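Long-range contact in LYND (Lyngbya aestuarii, PDB 4V1T), which is a YcaO-family cyclodehydratase that probably uses ATP and magnesium to turn residues of a precursor peptide into azoline heterocycles: residues P453-R467 / A477-Q489. Residues are numbered along the deposited sequence; the frame is centred on the assembly and turned at random.
Sequences PEQCLCFSDGQYANR and AHDWIPQRFDASQ
Arg467 reaches across to the backbone of Ile481, Pro482 and Gln483, with two of its nitrogens converging on one oxygen. CB packs on Ile481 CG2 at 3.9 Å. CG lies between the backbone N and the carbonyl carbon (chi1 66°), CD comes within 3.6 Å of Pro482 O, and a bend at chi3 brings the guanidinium to Ile481 O. NE and NH2 hold that oxygen side-on, at 2.9 Å from NE and 3.0 Å from NH2. Neither bond is straight, the N-H...O angles being 145° for NE and 138° for NH2. The acceptor lies near the guanidinium plane, but NH2 approaches in the carbonyl plane and NE from above it. Gln483 CG covers one guanidinium face, and Trp480 CZ2 meets NH2 at the edge. Were the side chain cut back to an alanine here, Ile481 O would probably lose both donors and Gln483 CG its flat cover.

Tyr464 is sandwiched, Phe459 CB on one face and Arg484 CG on the other, the latter a CH-pi contact 3.9 Å from the ring centroid. Its OH donates to a water that in turn donates to Gln483 O. Beyond CG, the Arg484 chain bends so that NH2 forms salt bridges with Glu454 OE1 and Asp461 OD1, both weak by hydrogen-bond geometry. Ile481 CG2 sits over a face of the Phe459 ring, and Pro453 CG over that of Phe485, 3.8 Å from its centroid.

Within the YcaO region, helices 454-457 and 461-465, the turn holding Phe459 and the start of helix 467-473 thus pack against the irregular loop leading into strand 491-498. Lacking strand pairing across the contact, the loop is fixed by a doubly gripped carbonyl, CH-pi packing and a water bridge, while the single positive charge of Arg484 is probably offset by two carboxylates.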
# COMPACT_ATOMS: atom_id res chain seq x y z
N PRO B 453 -45.91 -1.91 2.97
CA PRO B 453 -44.74 -1.27 3.57
C PRO B 453 -44.82 -1.15 5.10
O PRO B 453 -43.79 -1.16 5.76
CB PRO B 453 -44.71 0.12 2.91
CG PRO B 453 -46.07 0.31 2.34
CD PRO B 453 -46.54 -1.05 1.96
N GLU B 454 -46.02 -1.07 5.65
CA GLU B 454 -46.20 -0.92 7.09
C GLU B 454 -45.80 -2.16 7.87
O GLU B 454 -45.51 -2.09 9.06
CB GLU B 454 -47.65 -0.55 7.42
CG GLU B 454 -48.04 0.83 6.92
CD GLU B 454 -49.43 1.25 7.38
OE1 GLU B 454 -49.88 0.81 8.47
OE2 GLU B 454 -50.08 2.02 6.66
N GLN B 455 -45.76 -3.31 7.19
CA GLN B 455 -45.27 -4.54 7.81
C GLN B 455 -43.77 -4.46 8.11
O GLN B 455 -43.25 -5.18 8.97
CB GLN B 455 -45.55 -5.73 6.90
CG GLN B 455 -47.01 -6.11 6.81
CD GLN B 455 -47.22 -7.33 5.95
OE1 GLN B 455 -46.70 -8.41 6.26
NE2 GLN B 455 -47.95 -7.17 4.85
N CYS B 456 -43.07 -3.60 7.39
CA CYS B 456 -41.64 -3.44 7.59
C CYS B 456 -41.34 -2.26 8.51
O CYS B 456 -40.51 -2.37 9.39
CB CYS B 456 -40.94 -3.26 6.25
SG CYS B 456 -41.18 -4.67 5.16
N LEU B 457 -42.05 -1.15 8.29
CA LEU B 457 -41.78 0.08 9.03
C LEU B 457 -42.19 -0.03 10.48
O LEU B 457 -41.41 0.27 11.37
CB LEU B 457 -42.49 1.26 8.37
CG LEU B 457 -42.10 1.56 6.91
CD1 LEU B 457 -43.00 2.64 6.33
CD2 LEU B 457 -40.63 1.95 6.79
N CYS B 458 -43.42 -0.47 10.71
CA CYS B 458 -43.94 -0.66 12.06
C CYS B 458 -44.04 0.66 12.85
O CYS B 458 -43.70 0.71 14.03
CB CYS B 458 -43.08 -1.68 12.84
SG CYS B 458 -42.93 -3.31 12.07
N PHE B 459 -44.50 1.72 12.19
CA PHE B 459 -44.84 2.95 12.90
C PHE B 459 -46.23 2.80 13.54
O PHE B 459 -47.09 2.10 13.02
CB PHE B 459 -44.84 4.14 11.94
CG PHE B 459 -43.47 4.60 11.54
CD1 PHE B 459 -42.74 5.46 12.36
CD2 PHE B 459 -42.91 4.21 10.33
CE1 PHE B 459 -41.48 5.90 11.99
CE2 PHE B 459 -41.64 4.65 9.96
CZ PHE B 459 -40.93 5.49 10.79
N SER B 460 -46.44 3.45 14.68
CA SER B 460 -47.74 3.38 15.35
C SER B 460 -48.77 4.25 14.62
O SER B 460 -48.40 5.10 13.81
CB SER B 460 -47.63 3.83 16.80
OG SER B 460 -47.65 5.24 16.89
N ASP B 461 -50.05 4.02 14.91
CA ASP B 461 -51.11 4.86 14.38
C ASP B 461 -50.98 6.29 14.90
O ASP B 461 -51.19 7.24 14.15
CB ASP B 461 -52.50 4.31 14.75
CG ASP B 461 -52.82 3.01 14.04
OD1 ASP B 461 -52.41 2.85 12.87
OD2 ASP B 461 -53.49 2.16 14.66
N GLY B 462 -50.65 6.43 16.18
CA GLY B 462 -50.43 7.73 16.79
C GLY B 462 -49.28 8.46 16.11
O GLY B 462 -49.35 9.67 15.88
N GLN B 463 -48.22 7.74 15.80
CA GLN B 463 -47.05 8.34 15.17
C GLN B 463 -47.40 8.93 13.82
O GLN B 463 -46.98 10.04 13.48
CB GLN B 463 -45.93 7.32 15.02
CG GLN B 463 -45.10 7.11 16.27
CD GLN B 463 -43.99 6.11 16.05
OE1 GLN B 463 -44.25 4.92 15.85
NE2 GLN B 463 -42.76 6.58 16.05
N TYR B 464 -48.17 8.18 13.04
CA TYR B 464 -48.61 8.63 11.73
C TYR B 464 -49.51 9.86 11.83
O TYR B 464 -49.32 10.83 11.10
CB TYR B 464 -49.35 7.53 10.99
CG TYR B 464 -48.47 6.57 10.22
CD1 TYR B 464 -47.56 7.03 9.29
CD2 TYR B 464 -48.59 5.20 10.39
CE1 TYR B 464 -46.76 6.16 8.57
CE2 TYR B 464 -47.80 4.32 9.67
CZ TYR B 464 -46.89 4.81 8.77
OH TYR B 464 -46.11 3.95 8.04
N ALA B 465 -50.47 9.82 12.74
CA ALA B 465 -51.42 10.90 12.90
C ALA B 465 -50.75 12.21 13.28
O ALA B 465 -51.13 13.28 12.80
CB ALA B 465 -52.46 10.53 13.95
N ASN B 466 -49.74 12.12 14.15
CA ASN B 466 -49.06 13.31 14.67
C ASN B 466 -47.69 13.51 14.04
O ASN B 466 -46.86 14.25 14.57
CB ASN B 466 -48.91 13.20 16.19
CG ASN B 466 -50.24 12.92 16.88
OD1 ASN B 466 -51.25 13.54 16.57
ND2 ASN B 466 -50.25 11.96 17.80
N ARG B 467 -47.49 12.89 12.88
CA ARG B 467 -46.16 12.79 12.28
C ARG B 467 -45.50 14.14 12.03
O ARG B 467 -44.29 14.26 12.19
CB ARG B 467 -46.23 12.02 10.96
CG ARG B 467 -47.01 12.71 9.84
CD ARG B 467 -46.95 11.90 8.56
NE ARG B 467 -45.62 11.96 7.95
CZ ARG B 467 -45.21 12.92 7.12
NH1 ARG B 467 -46.02 13.92 6.78
NH2 ARG B 467 -43.98 12.88 6.64
N ALA B 477 -32.56 12.67 13.19
CA ALA B 477 -33.04 12.67 11.82
C ALA B 477 -33.62 11.33 11.36
O ALA B 477 -34.59 11.30 10.60
CB ALA B 477 -31.92 13.09 10.88
N HIS B 478 -33.05 10.23 11.82
CA HIS B 478 -33.47 8.91 11.32
C HIS B 478 -34.78 8.42 11.94
O HIS B 478 -35.24 7.34 11.59
CB HIS B 478 -32.35 7.87 11.52
CG HIS B 478 -31.93 7.68 12.95
ND1 HIS B 478 -32.77 7.20 13.92
CD2 HIS B 478 -30.74 7.89 13.55
CE1 HIS B 478 -32.12 7.13 15.07
NE2 HIS B 478 -30.88 7.54 14.87
N ASP B 479 -35.37 9.21 12.84
CA ASP B 479 -36.71 8.92 13.37
C ASP B 479 -37.79 9.65 12.57
O ASP B 479 -38.80 10.09 13.12
CB ASP B 479 -36.80 9.30 14.85
CG ASP B 479 -36.07 8.33 15.76
OD1 ASP B 479 -35.57 7.30 15.28
OD2 ASP B 479 -36.03 8.60 16.98
N TRP B 480 -37.58 9.78 11.26
CA TRP B 480 -38.53 10.45 10.40
C TRP B 480 -39.71 9.53 10.13
O TRP B 480 -39.53 8.39 9.73
CB TRP B 480 -37.87 10.84 9.08
CG TRP B 480 -38.76 11.66 8.20
CD1 TRP B 480 -39.12 12.97 8.38
CD2 TRP B 480 -39.39 11.24 6.98
NE1 TRP B 480 -39.94 13.38 7.35
CE2 TRP B 480 -40.12 12.34 6.48
CE3 TRP B 480 -39.40 10.03 6.26
CZ2 TRP B 480 -40.86 12.27 5.30
CZ3 TRP B 480 -40.13 9.97 5.08
CH2 TRP B 480 -40.86 11.08 4.61
N ILE B 481 -40.91 10.04 10.38
CA ILE B 481 -42.13 9.28 10.15
C ILE B 481 -42.67 9.64 8.78
O ILE B 481 -43.08 10.77 8.57
CB ILE B 481 -43.20 9.57 11.21
CG1 ILE B 481 -42.60 9.45 12.62
CG2 ILE B 481 -44.39 8.61 11.05
CD1 ILE B 481 -43.48 10.02 13.72
N PRO B 482 -42.71 8.67 7.84
CA PRO B 482 -43.19 9.04 6.52
C PRO B 482 -44.69 9.21 6.48
O PRO B 482 -45.37 8.86 7.44
CB PRO B 482 -42.76 7.85 5.64
CG PRO B 482 -42.43 6.74 6.56
CD PRO B 482 -42.52 7.22 7.98
N GLN B 483 -45.20 9.76 5.38
CA GLN B 483 -46.63 9.83 5.15
C GLN B 483 -47.18 8.41 5.06
O GLN B 483 -46.42 7.46 4.88
CB GLN B 483 -46.95 10.61 3.87
CG GLN B 483 -46.40 12.03 3.83
CD GLN B 483 -46.48 12.64 2.45
OE1 GLN B 483 -47.22 12.16 1.60
NE2 GLN B 483 -45.72 13.70 2.22
N ARG B 484 -48.49 8.26 5.18
CA ARG B 484 -49.09 6.94 5.09
C ARG B 484 -49.08 6.44 3.67
O ARG B 484 -49.04 7.20 2.72
CB ARG B 484 -50.53 6.95 5.64
CG ARG B 484 -50.58 6.92 7.16
CD ARG B 484 -51.90 6.38 7.67
NE ARG B 484 -51.80 4.98 8.07
CZ ARG B 484 -51.77 4.54 9.33
NH1 ARG B 484 -51.84 5.38 10.36
NH2 ARG B 484 -51.68 3.24 9.56
N PHE B 485 -49.10 5.13 3.53
CA PHE B 485 -49.14 4.50 2.23
C PHE B 485 -50.57 4.44 1.68
O PHE B 485 -51.38 3.67 2.17
CB PHE B 485 -48.58 3.10 2.34
CG PHE B 485 -48.64 2.33 1.06
CD1 PHE B 485 -47.82 2.68 0.02
CD2 PHE B 485 -49.49 1.26 0.91
CE1 PHE B 485 -47.85 1.99 -1.16
CE2 PHE B 485 -49.53 0.55 -0.26
CZ PHE B 485 -48.72 0.92 -1.31
N ASP B 486 -50.86 5.27 0.68
CA ASP B 486 -52.13 5.21 -0.04
C ASP B 486 -52.15 4.01 -0.99
O ASP B 486 -51.62 4.07 -2.11
CB ASP B 486 -52.38 6.51 -0.81
CG ASP B 486 -53.75 6.54 -1.48
OD1 ASP B 486 -54.58 5.66 -1.20
OD2 ASP B 486 -53.99 7.46 -2.29
N ALA B 487 -52.78 2.93 -0.55
CA ALA B 487 -52.78 1.68 -1.29
C ALA B 487 -53.54 1.79 -2.62
O ALA B 487 -53.43 0.91 -3.48
CB ALA B 487 -53.38 0.57 -0.45
N SER B 488 -54.31 2.86 -2.79
CA SER B 488 -55.03 3.08 -4.03
C SER B 488 -54.08 3.52 -5.15
O SER B 488 -54.41 3.40 -6.32
CB SER B 488 -56.13 4.12 -3.84
OG SER B 488 -55.58 5.42 -3.71
N GLN B 489 -52.92 4.04 -4.78
CA GLN B 489 -51.96 4.54 -5.75
C GLN B 489 -51.18 3.41 -6.41
O GLN B 489 -50.72 2.49 -5.75
CB GLN B 489 -50.97 5.50 -5.09
CG GLN B 489 -51.60 6.77 -4.54
CD GLN B 489 -52.15 7.67 -5.63
OE1 GLN B 489 -51.89 7.47 -6.81
NE2 GLN B 489 -52.93 8.67 -5.23
O HOH W 1 -45.54 4.74 5.59